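Local coordinates for protein octenoyl-CoA reductase/carboxylase (Streptomyces sp., PDB 4A0S) that catalyses the NADPH-dependent reductive carboxylation of 2-octenoyl-CoA, supplying an unusual extender unit for polyketide (cinnabaramide) biosynthesis, at residues A[75-80]-A[164-169]; A[97-102]-A[160-165]. All coordinates share one frame; numbering follows the deposited sequence.

Contact 1 (A[75-80]-A[164-169]). With NAP (NADP nicotinamide-adenine-dinucleotide phosphate), chain F.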
loop_
_atom_site.group_PDB
_atom_site.type_symbol
_atom_site.label_atom_id
_atom_site.label_comp_id
_atom_site.label_asym_id
_atom_site.label_seq_id
_atom_site.Cartn_x
_atom_site.Cartn_y
_atom_site.Cartn_z
ATOM N N ASN A 75 -24.579 9.589 18.954
ATOM C CA ASN A 75 -24.132 8.955 17.752
ATOM C C ASN A 75 -25.237 8.105 17.251
ATOM O O ASN A 75 -26.175 7.797 17.987
ATOM C CB ASN A 75 -22.884 8.133 18.021
ATOM C CG ASN A 75 -21.681 8.995 18.059
ATOM O OD1 ASN A 75 -21.228 9.459 17.020
ATOM N ND2 ASN A 75 -21.202 9.290 19.250
ATOM N N TYR A 76 -25.154 7.729 15.990
ATOM C CA TYR A 76 -26.224 6.939 15.500
ATOM C C TYR A 76 -26.280 5.629 16.257
ATOM O O TYR A 76 -27.356 5.113 16.478
ATOM C CB TYR A 76 -26.224 6.784 13.977
ATOM C CG TYR A 76 -27.642 6.793 13.481
ATOM C CD1 TYR A 76 -28.465 5.693 13.697
ATOM C CD2 TYR A 76 -28.187 7.909 12.862
ATOM C CE1 TYR A 76 -29.787 5.678 13.286
ATOM C CE2 TYR A 76 -29.532 7.908 12.440
ATOM C CZ TYR A 76 -30.325 6.778 12.668
ATOM O OH TYR A 76 -31.642 6.709 12.246
ATOM N N ASN A 77 -25.129 5.117 16.697
ATOM C CA ASN A 77 -25.148 3.851 17.423
ATOM C C ASN A 77 -25.926 3.953 18.741
ATOM O O ASN A 77 -26.488 2.961 19.209
ATOM C CB ASN A 77 -23.747 3.231 17.613
ATOM C CG ASN A 77 -22.845 4.043 18.554
ATOM O OD1 ASN A 77 -23.170 5.151 18.955
ATOM N ND2 ASN A 77 -21.692 3.474 18.905
ATOM N N THR A 78 -25.973 5.163 19.298
ATOM C CA THR A 78 -26.780 5.465 20.474
ATOM C C THR A 78 -28.234 5.234 20.131
ATOM O O THR A 78 -28.957 4.579 20.881
ATOM C CB THR A 78 -26.576 6.928 20.940
ATOM O OG1 THR A 78 -25.172 7.225 20.962
ATOM C CG2 THR A 78 -27.197 7.160 22.345
ATOM N N VAL A 79 -28.653 5.783 18.994
ATOM C CA VAL A 79 -29.969 5.531 18.419
ATOM C C VAL A 79 -30.211 4.043 18.151
ATOM O O VAL A 79 -31.241 3.521 18.568
ATOM C CB VAL A 79 -30.179 6.328 17.111
ATOM C CG1 VAL A 79 -31.538 6.019 16.488
ATOM C CG2 VAL A 79 -29.998 7.826 17.357
ATOM N N TRP A 80 -29.294 3.375 17.446
ATOM C CA TRP A 80 -29.442 1.941 17.202
ATOM C C TRP A 80 -29.629 1.208 18.530
ATOM O O TRP A 80 -30.517 0.373 18.642
ATOM C CB TRP A 80 -28.225 1.339 16.489
ATOM C CG TRP A 80 -27.957 1.841 15.113
ATOM C CD1 TRP A 80 -26.765 2.309 14.637
ATOM C CD2 TRP A 80 -28.889 1.945 14.037
ATOM N NE1 TRP A 80 -26.894 2.682 13.323
ATOM C CE2 TRP A 80 -28.188 2.481 12.932
ATOM C CE3 TRP A 80 -30.251 1.651 13.900
ATOM C CZ2 TRP A 80 -28.800 2.714 11.693
ATOM C CZ3 TRP A 80 -30.866 1.880 12.675
ATOM C CH2 TRP A 80 -30.136 2.404 11.583
ATOM N N TRP A 164 -17.005 1.405 22.390
ATOM C CA TRP A 164 -17.342 1.937 23.684
ATOM C C TRP A 164 -18.796 2.404 23.761
ATOM O O TRP A 164 -19.260 3.134 22.879
ATOM C CB TRP A 164 -16.432 3.116 23.939
ATOM C CG TRP A 164 -16.564 3.632 25.283
ATOM C CD1 TRP A 164 -16.507 2.921 26.430
ATOM C CD2 TRP A 164 -16.719 5.000 25.651
ATOM N NE1 TRP A 164 -16.648 3.757 27.508
ATOM C CE2 TRP A 164 -16.779 5.044 27.054
ATOM C CE3 TRP A 164 -16.848 6.188 24.928
ATOM C CZ2 TRP A 164 -16.946 6.236 27.760
ATOM C CZ3 TRP A 164 -17.006 7.378 25.625
ATOM C CH2 TRP A 164 -17.046 7.392 27.035
ATOM N N GLY A 165 -19.503 1.963 24.801
ATOM C CA GLY A 165 -20.898 2.356 25.004
ATOM C C GLY A 165 -21.887 1.697 24.066
ATOM O O GLY A 165 -23.071 2.004 24.113
ATOM N N PHE A 166 -21.405 0.802 23.206
ATOM C CA PHE A 166 -22.269 0.056 22.304
ATOM C C PHE A 166 -22.095 -1.449 22.502
ATOM O O PHE A 166 -23.033 -2.121 22.867
ATOM C CB PHE A 166 -22.048 0.468 20.841
ATOM C CG PHE A 166 -22.969 -0.215 19.892
ATOM C CD1 PHE A 166 -24.313 0.151 19.817
ATOM C CD2 PHE A 166 -22.513 -1.255 19.099
ATOM C CE1 PHE A 166 -25.187 -0.495 18.944
ATOM C CE2 PHE A 166 -23.379 -1.912 18.214
ATOM C CZ PHE A 166 -24.727 -1.527 18.143
ATOM N N GLU A 167 -20.890 -1.965 22.276
ATOM C CA GLU A 167 -20.563 -3.334 22.695
ATOM C C GLU A 167 -19.884 -3.350 24.055
ATOM O O GLU A 167 -19.474 -4.407 24.535
ATOM C CB GLU A 167 -19.665 -4.040 21.674
ATOM C CG GLU A 167 -20.344 -4.364 20.360
ATOM C CD GLU A 167 -19.933 -3.439 19.243
ATOM O OE1 GLU A 167 -18.980 -2.660 19.444
ATOM O OE2 GLU A 167 -20.546 -3.505 18.138
ATOM N N THR A 168 -19.726 -2.181 24.662
ATOM C CA THR A 168 -19.223 -2.124 26.018
ATOM C C THR A 168 -20.172 -1.315 26.851
ATOM O O THR A 168 -20.917 -0.493 26.339
ATOM C CB THR A 168 -17.812 -1.491 26.169
ATOM O OG1 THR A 168 -17.906 -0.070 26.232
ATOM C CG2 THR A 168 -16.871 -1.929 25.052
ATOM N N ASN A 169 -20.102 -1.538 28.149
ATOM C CA ASN A 169 -20.875 -0.757 29.054
ATOM C C ASN A 169 -20.066 0.468 29.446
ATOM O O ASN A 169 -18.933 0.670 28.976
ATOM C CB ASN A 169 -21.226 -1.580 30.289
ATOM C CG ASN A 169 -22.633 -1.321 30.763
ATOM O OD1 ASN A 169 -23.097 -0.175 30.773
ATOM N ND2 ASN A 169 -23.328 -2.382 31.166
HETATM P PA NAP F . -26.299 11.137 11.274
HETATM O O1A NAP F . -25.555 12.310 12.016
HETATM O O2A NAP F . -27.755 10.960 11.585
HETATM O O5B NAP F . -26.146 11.430 9.771
HETATM C C5B NAP F . -26.612 10.440 8.876
HETATM C C4B NAP F . -26.948 11.153 7.577
HETATM O O4B NAP F . -27.371 10.124 6.672
HETATM C C3B NAP F . -28.118 12.151 7.716
HETATM O O3B NAP F . -27.558 13.431 7.504
HETATM C C2B NAP F . -29.004 11.866 6.513
HETATM O O2B NAP F . -28.602 12.607 5.362
HETATM C C1B NAP F . -28.767 10.428 6.222
HETATM N N9A NAP F . -29.689 9.629 7.069
HETATM C C8A NAP F . -30.161 9.894 8.298
HETATM N N7A NAP F . -30.940 8.890 8.724
HETATM C C5A NAP F . -30.947 7.997 7.745
HETATM C C6A NAP F . -31.586 6.790 7.600
HETATM N N6A NAP F . -32.340 6.317 8.591
HETATM N N1A NAP F . -31.397 6.113 6.478
HETATM C C2A NAP F . -30.610 6.573 5.509
HETATM N N3A NAP F . -30.001 7.735 5.594
HETATM C C4A NAP F . -30.158 8.454 6.709
HETATM O O3 NAP F . -25.554 9.745 11.539
HETATM P PN NAP F . -23.969 9.541 11.368
HETATM O O1N NAP F . -23.445 9.796 12.825
HETATM O O2N NAP F . -23.361 10.330 10.236
HETATM O O5D NAP F . -23.991 7.968 11.103
HETATM C C5D NAP F . -24.488 7.576 9.827
HETATM C C4D NAP F . -24.376 6.078 9.803
HETATM O O4D NAP F . -22.955 5.769 10.022
HETATM C C3D NAP F . -25.122 5.396 10.950
HETATM O O3D NAP F . -25.670 4.215 10.328
HETATM C C2D NAP F . -24.038 5.045 11.946
HETATM O O2D NAP F . -24.389 3.882 12.732
HETATM C C1D NAP F . -22.951 4.658 10.963
HETATM N N1N NAP F . -21.693 4.942 11.613
HETATM C C2N NAP F . -20.742 3.944 11.590
HETATM C C3N NAP F . -19.556 4.236 12.201
HETATM C C7N NAP F . -18.543 3.159 12.188
HETATM O O7N NAP F . -18.715 2.107 11.564
HETATM N N7N NAP F . -17.507 3.439 12.933
HETATM C C4N NAP F . -19.306 5.467 12.815
HETATM C C5N NAP F . -20.247 6.482 12.833
HETATM C C6N NAP F . -21.457 6.214 12.214
HETATM P P2B NAP F . -29.699 12.695 4.188
HETATM O O1X NAP F . -29.012 13.947 3.403
HETATM O O2X NAP F . -29.667 11.370 3.272
HETATM O O3X NAP F . -30.962 12.980 4.964
#

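Contact 2 (A[97-102]-A[160-165]). With CO8 (octanoyl-coenzyme A), chain E.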
loop_
_atom_site.group_PDB
_atom_site.type_symbol
_atom_site.label_atom_id
_atom_site.label_comp_id
_atom_site.label_asym_id
_atom_site.label_seq_id
_atom_site.Cartn_x
_atom_site.Cartn_y
_atom_site.Cartn_z
ATOM N N ALA A 97 -18.746 -9.928 28.037
ATOM C CA ALA A 97 -18.557 -10.553 29.350
ATOM C C ALA A 97 -18.116 -12.014 29.308
ATOM O O ALA A 97 -17.550 -12.518 30.283
ATOM C CB ALA A 97 -19.809 -10.422 30.165
ATOM N N ARG A 98 -18.348 -12.695 28.188
ATOM C CA ARG A 98 -17.997 -14.121 28.080
ATOM C C ARG A 98 -16.483 -14.322 28.056
ATOM O O ARG A 98 -15.991 -15.442 28.227
ATOM C CB ARG A 98 -18.634 -14.747 26.838
ATOM C CG ARG A 98 -20.041 -15.282 27.070
ATOM C CD ARG A 98 -20.656 -15.692 25.746
ATOM N NE ARG A 98 -21.983 -15.094 25.559
ATOM C CZ ARG A 98 -22.457 -14.680 24.388
ATOM N NH1 ARG A 98 -21.715 -14.795 23.292
ATOM N NH2 ARG A 98 -23.672 -14.143 24.310
ATOM N N GLN A 99 -15.754 -13.223 27.860
ATOM C CA GLN A 99 -14.291 -13.246 27.896
ATOM C C GLN A 99 -13.759 -13.507 29.295
ATOM O O GLN A 99 -12.590 -13.869 29.459
ATOM C CB GLN A 99 -13.730 -11.904 27.468
ATOM C CG GLN A 99 -13.957 -11.476 26.045
ATOM C CD GLN A 99 -13.290 -10.146 25.853
ATOM O OE1 GLN A 99 -12.061 -10.075 25.704
ATOM N NE2 GLN A 99 -14.065 -9.077 25.950
ATOM N N GLY A 100 -14.599 -13.280 30.301
ATOM C CA GLY A 100 -14.204 -13.464 31.682
ATOM C C GLY A 100 -13.359 -12.314 32.206
ATOM O O GLY A 100 -13.188 -11.281 31.536
ATOM N N GLY A 101 -12.829 -12.501 33.407
ATOM C CA GLY A 101 -11.973 -11.508 34.033
ATOM C C GLY A 101 -12.690 -10.189 34.094
ATOM O O GLY A 101 -13.887 -10.117 34.414
ATOM N N TRP A 102 -11.961 -9.140 33.741
ATOM C CA TRP A 102 -12.494 -7.794 33.835
ATOM C C TRP A 102 -13.681 -7.558 32.934
ATOM O O TRP A 102 -14.501 -6.689 33.221
ATOM C CB TRP A 102 -11.402 -6.783 33.556
ATOM C CG TRP A 102 -10.433 -6.710 34.678
ATOM C CD1 TRP A 102 -9.180 -7.250 34.719
ATOM C CD2 TRP A 102 -10.646 -6.070 35.946
ATOM N NE1 TRP A 102 -8.589 -6.971 35.941
ATOM C CE2 TRP A 102 -9.471 -6.255 36.712
ATOM C CE3 TRP A 102 -11.718 -5.361 36.510
ATOM C CZ2 TRP A 102 -9.332 -5.747 38.012
ATOM C CZ3 TRP A 102 -11.577 -4.847 37.800
ATOM C CH2 TRP A 102 -10.390 -5.055 38.538
ATOM N N GLU A 160 -11.486 -8.707 19.482
ATOM C CA GLU A 160 -12.088 -8.158 20.692
ATOM C C GLU A 160 -12.343 -6.660 20.549
ATOM O O GLU A 160 -12.649 -5.977 21.519
ATOM C CB GLU A 160 -11.215 -8.447 21.924
ATOM C CG GLU A 160 -10.999 -9.946 22.226
ATOM C CD GLU A 160 -12.289 -10.694 22.496
ATOM O OE1 GLU A 160 -13.325 -10.045 22.755
ATOM O OE2 GLU A 160 -12.268 -11.944 22.433
ATOM N N GLN A 161 -12.198 -6.147 19.334
ATOM C CA GLN A 161 -12.441 -4.740 19.121
ATOM C C GLN A 161 -13.913 -4.484 19.365
ATOM O O GLN A 161 -14.759 -5.172 18.814
ATOM C CB GLN A 161 -12.061 -4.295 17.712
ATOM C CG GLN A 161 -12.479 -2.870 17.392
ATOM C CD GLN A 161 -13.934 -2.765 16.932
ATOM O OE1 GLN A 161 -14.355 -3.437 15.976
ATOM N NE2 GLN A 161 -14.700 -1.913 17.602
ATOM N N ARG A 162 -14.187 -3.513 20.213
ATOM C CA ARG A 162 -15.545 -3.099 20.521
ATOM C C ARG A 162 -15.697 -1.592 20.444
ATOM O O ARG A 162 -14.707 -0.861 20.458
ATOM C CB ARG A 162 -15.963 -3.623 21.886
ATOM C CG ARG A 162 -16.168 -5.122 21.879
ATOM C CD ARG A 162 -16.690 -5.644 23.240
ATOM N NE ARG A 162 -16.961 -7.067 23.108
ATOM C CZ ARG A 162 -16.025 -8.010 23.097
ATOM N NH1 ARG A 162 -14.744 -7.689 23.252
ATOM N NH2 ARG A 162 -16.375 -9.285 22.938
ATOM N N ALA A 163 -16.945 -1.157 20.306
ATOM C CA ALA A 163 -17.310 0.247 20.328
ATOM C C ALA A 163 -17.784 0.570 21.728
ATOM O O ALA A 163 -18.808 0.066 22.200
ATOM C CB ALA A 163 -18.409 0.546 19.317
ATOM N N TRP A 164 -17.005 1.405 22.390
ATOM C CA TRP A 164 -17.342 1.937 23.684
ATOM C C TRP A 164 -18.796 2.404 23.761
ATOM O O TRP A 164 -19.260 3.134 22.879
ATOM C CB TRP A 164 -16.432 3.116 23.939
ATOM C CG TRP A 164 -16.564 3.632 25.283
ATOM C CD1 TRP A 164 -16.507 2.921 26.430
ATOM C CD2 TRP A 164 -16.719 5.000 25.651
ATOM N NE1 TRP A 164 -16.648 3.757 27.508
ATOM C CE2 TRP A 164 -16.779 5.044 27.054
ATOM C CE3 TRP A 164 -16.848 6.188 24.928
ATOM C CZ2 TRP A 164 -16.946 6.236 27.760
ATOM C CZ3 TRP A 164 -17.006 7.378 25.625
ATOM C CH2 TRP A 164 -17.046 7.392 27.035
ATOM N N GLY A 165 -19.503 1.963 24.801
ATOM C CA GLY A 165 -20.898 2.356 25.004
ATOM C C GLY A 165 -21.887 1.697 24.066
ATOM O O GLY A 165 -23.071 2.004 24.113
HETATM N N1A CO8 E . -32.556 -10.251 20.817
HETATM C C2A CO8 E . -31.553 -10.895 21.417
HETATM N N3A CO8 E . -30.557 -11.425 20.716
HETATM C C4A CO8 E . -30.553 -11.308 19.369
HETATM C C5A CO8 E . -31.576 -10.642 18.705
HETATM C C6A CO8 E . -32.606 -10.103 19.472
HETATM N N6A CO8 E . -33.608 -9.445 18.880
HETATM N N7A CO8 E . -31.312 -10.678 17.398
HETATM C C8A CO8 E . -30.167 -11.345 17.240
HETATM N N9A CO8 E . -29.706 -11.730 18.441
HETATM C C1B CO8 E . -28.471 -12.497 18.760
HETATM C C2B CO8 E . -28.642 -13.984 18.432
HETATM O O2B CO8 E . -27.996 -14.789 19.444
HETATM C C3B CO8 E . -27.903 -14.080 17.100
HETATM O O3B CO8 E . -27.420 -15.398 16.886
HETATM P P3B CO8 E . -28.275 -16.301 15.851
HETATM O O7A CO8 E . -28.609 -17.691 16.633
HETATM O O8A CO8 E . -29.775 -15.652 15.653
HETATM O O9A CO8 E . -27.586 -16.466 14.555
HETATM C C4B CO8 E . -26.750 -13.096 17.269
HETATM O O4B CO8 E . -27.332 -11.999 17.987
HETATM C C5B CO8 E . -26.325 -12.472 15.934
HETATM O O5B CO8 E . -25.330 -11.457 16.177
HETATM P P1A CO8 E . -23.804 -11.898 16.588
HETATM O O1A CO8 E . -22.961 -10.483 16.772
HETATM O O2A CO8 E . -23.707 -12.698 17.850
HETATM O O3A CO8 E . -23.252 -12.822 15.343
HETATM P P2A CO8 E . -22.449 -12.361 13.988
HETATM O O4A CO8 E . -22.993 -13.280 12.801
HETATM O O5A CO8 E . -20.955 -12.417 14.108
HETATM O O6A CO8 E . -22.969 -10.855 13.625
HETATM C CBP CO8 E . -22.768 -8.487 12.992
HETATM C CCP CO8 E . -22.056 -9.852 13.138
HETATM C CDP CO8 E . -23.727 -8.628 11.798
HETATM C CEP CO8 E . -21.702 -7.448 12.645
HETATM C CAP CO8 E . -23.518 -8.133 14.321
HETATM O OAP CO8 E . -22.673 -8.248 15.512
HETATM C C9P CO8 E . -24.243 -6.759 14.299
HETATM O O9P CO8 E . -25.296 -6.643 13.658
HETATM N N8P CO8 E . -23.689 -5.762 15.026
HETATM C C7P CO8 E . -24.329 -4.420 15.166
HETATM C C6P CO8 E . -23.718 -3.299 14.279
HETATM C C5P CO8 E . -24.869 -2.443 13.697
HETATM O O5P CO8 E . -25.697 -2.958 12.951
HETATM N N4P CO8 E . -25.066 -1.192 14.110
HETATM C C3P CO8 E . -24.187 -0.286 14.840
HETATM C C2P CO8 E . -23.869 0.756 13.758
HETATM S S1P CO8 E . -22.069 0.888 13.444
HETATM C "C1'" CO8 E . -21.780 2.356 14.313
HETATM O "O1'" CO8 E . -22.651 3.230 14.478
HETATM C "C2'" CO8 E . -20.505 2.448 14.830
HETATM C "C3'" CO8 E . -20.057 3.538 15.540
HETATM C "C4'" CO8 E . -18.732 3.557 15.992
HETATM C "C5'" CO8 E . -18.010 2.219 16.001
HETATM C "C6'" CO8 E . -16.658 2.502 16.692
HETATM C "C7'" CO8 E . -15.757 1.310 16.531
HETATM C "C8'" CO8 E . -14.486 1.573 17.345
#

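Contact 1 (A[75-80]-A[164-169])
Trp80 presents its indole N-H to the cofactor while its CB rests near the Phe166 ring: NE1 bonds O2D, a hydroxyl of the nicotinamide ribose of NADP, at 2.8 Å, with a somewhat bent N-H...O angle of 145°. The first torsion of Trp80, with CG anti to the carbonyl carbon, swings the indole from Phe166 toward the dinucleotide, and Trp80 CB is left 4.3 Å from Phe166 CE1. Tyr76 lays CD1 over one face of the indole, 3.3 Å above its plane and toward the rim. Its own ring turns an edge to the diphosphate, CD2 lying 3.3 Å from O2A of NADP. These residues belong to helix 76-82 of the GroES-like catalytic domain of a medium-chain dehydrogenase/reductase; Phe166 comes from the loop between strands 162-163 and 176-180. Phe166 and Asn77 cross with amide and ring planes 19° apart, Asn77 ND2 reaching Phe166 CB at 3.6 Å. Ser115 is the hydrogen-bond partner of that ND2. Further along, the backbone O of Asn77 sits oblique to the ring, 3.6 Å from Phe166 CD1. Asn77, Trp80 and Phe166 all touch octanoyl-CoA.

Contact 2 (A[97-102]-A[160-165])
Gln99 and Glu160 meet by stacking: their amide and carboxylate planes are 7° apart, and the two side chains slide past each other in opposite directions. Gln99 CD lies 3.1 Å from Glu160 OE1. The Gln99 chain runs extended beyond CG (chi2 -179°), whereas that of Glu160 bends at chi2, bringing the carboxylate back against the amide.

Ionic bonds lie within 160-165. Arg162, extended from CG to NE, meets Glu160 end-on, and both terminal nitrogens go to one oxygen: NH1 is 2.8 Å and NH2 3.1 Å from Glu160 OE1. That oxygen sits almost in the guanidinium plane and is approached nearly along its C-O axis.

No hydrogen bond joins the two segments. Gln99 NE2 and Arg162 NH1 are 3.1 Å apart, but both are donors, and Gln99 NE2 is bonded instead to the carbonyl of Asn96, at the end of helix 89-97. A type I turn from Ala97 to Gly100, at the C-terminal end of that helix, carries Gln99.

Van der Waals contacts reach the bound acyl chain: apolar Ala163 CB lies 3.7 Å from its C6', and the amide Gln161 NE2 3.5 Å from its terminal C8'.

Glu160 OE1 also lies 3.2 Å from Gln99 OE1, another acceptor; the positive charge of Arg162 probably offsets that repulsion, leaving the amide stacked on a carboxylate whose OE1 already takes two N-H groups of Arg162.

In the fold
After the N-terminal helices and strands the chain enters helix 76-82, then helix 89-97 and the turn at 97-102, and after the strands that follow it reaches 160-169. Contact 2 ties 97-102 back to 160-165; contact 1 brings 75-80 to 164-169, so its span encloses that of contact 2 and the two end on one stretch, sharing Trp164 and Gly165. Their centres are about 13 Å apart. Within the GroES-like domain, the short strand 162-163, paired with 142-143, and its flanking loops meet helix 76-82 in contact 1, in the buried interior, and the turn ending helix 89-97 in contact 2, at the surface. They also touch directly, Thr168 and Glu167 packing on Arg162.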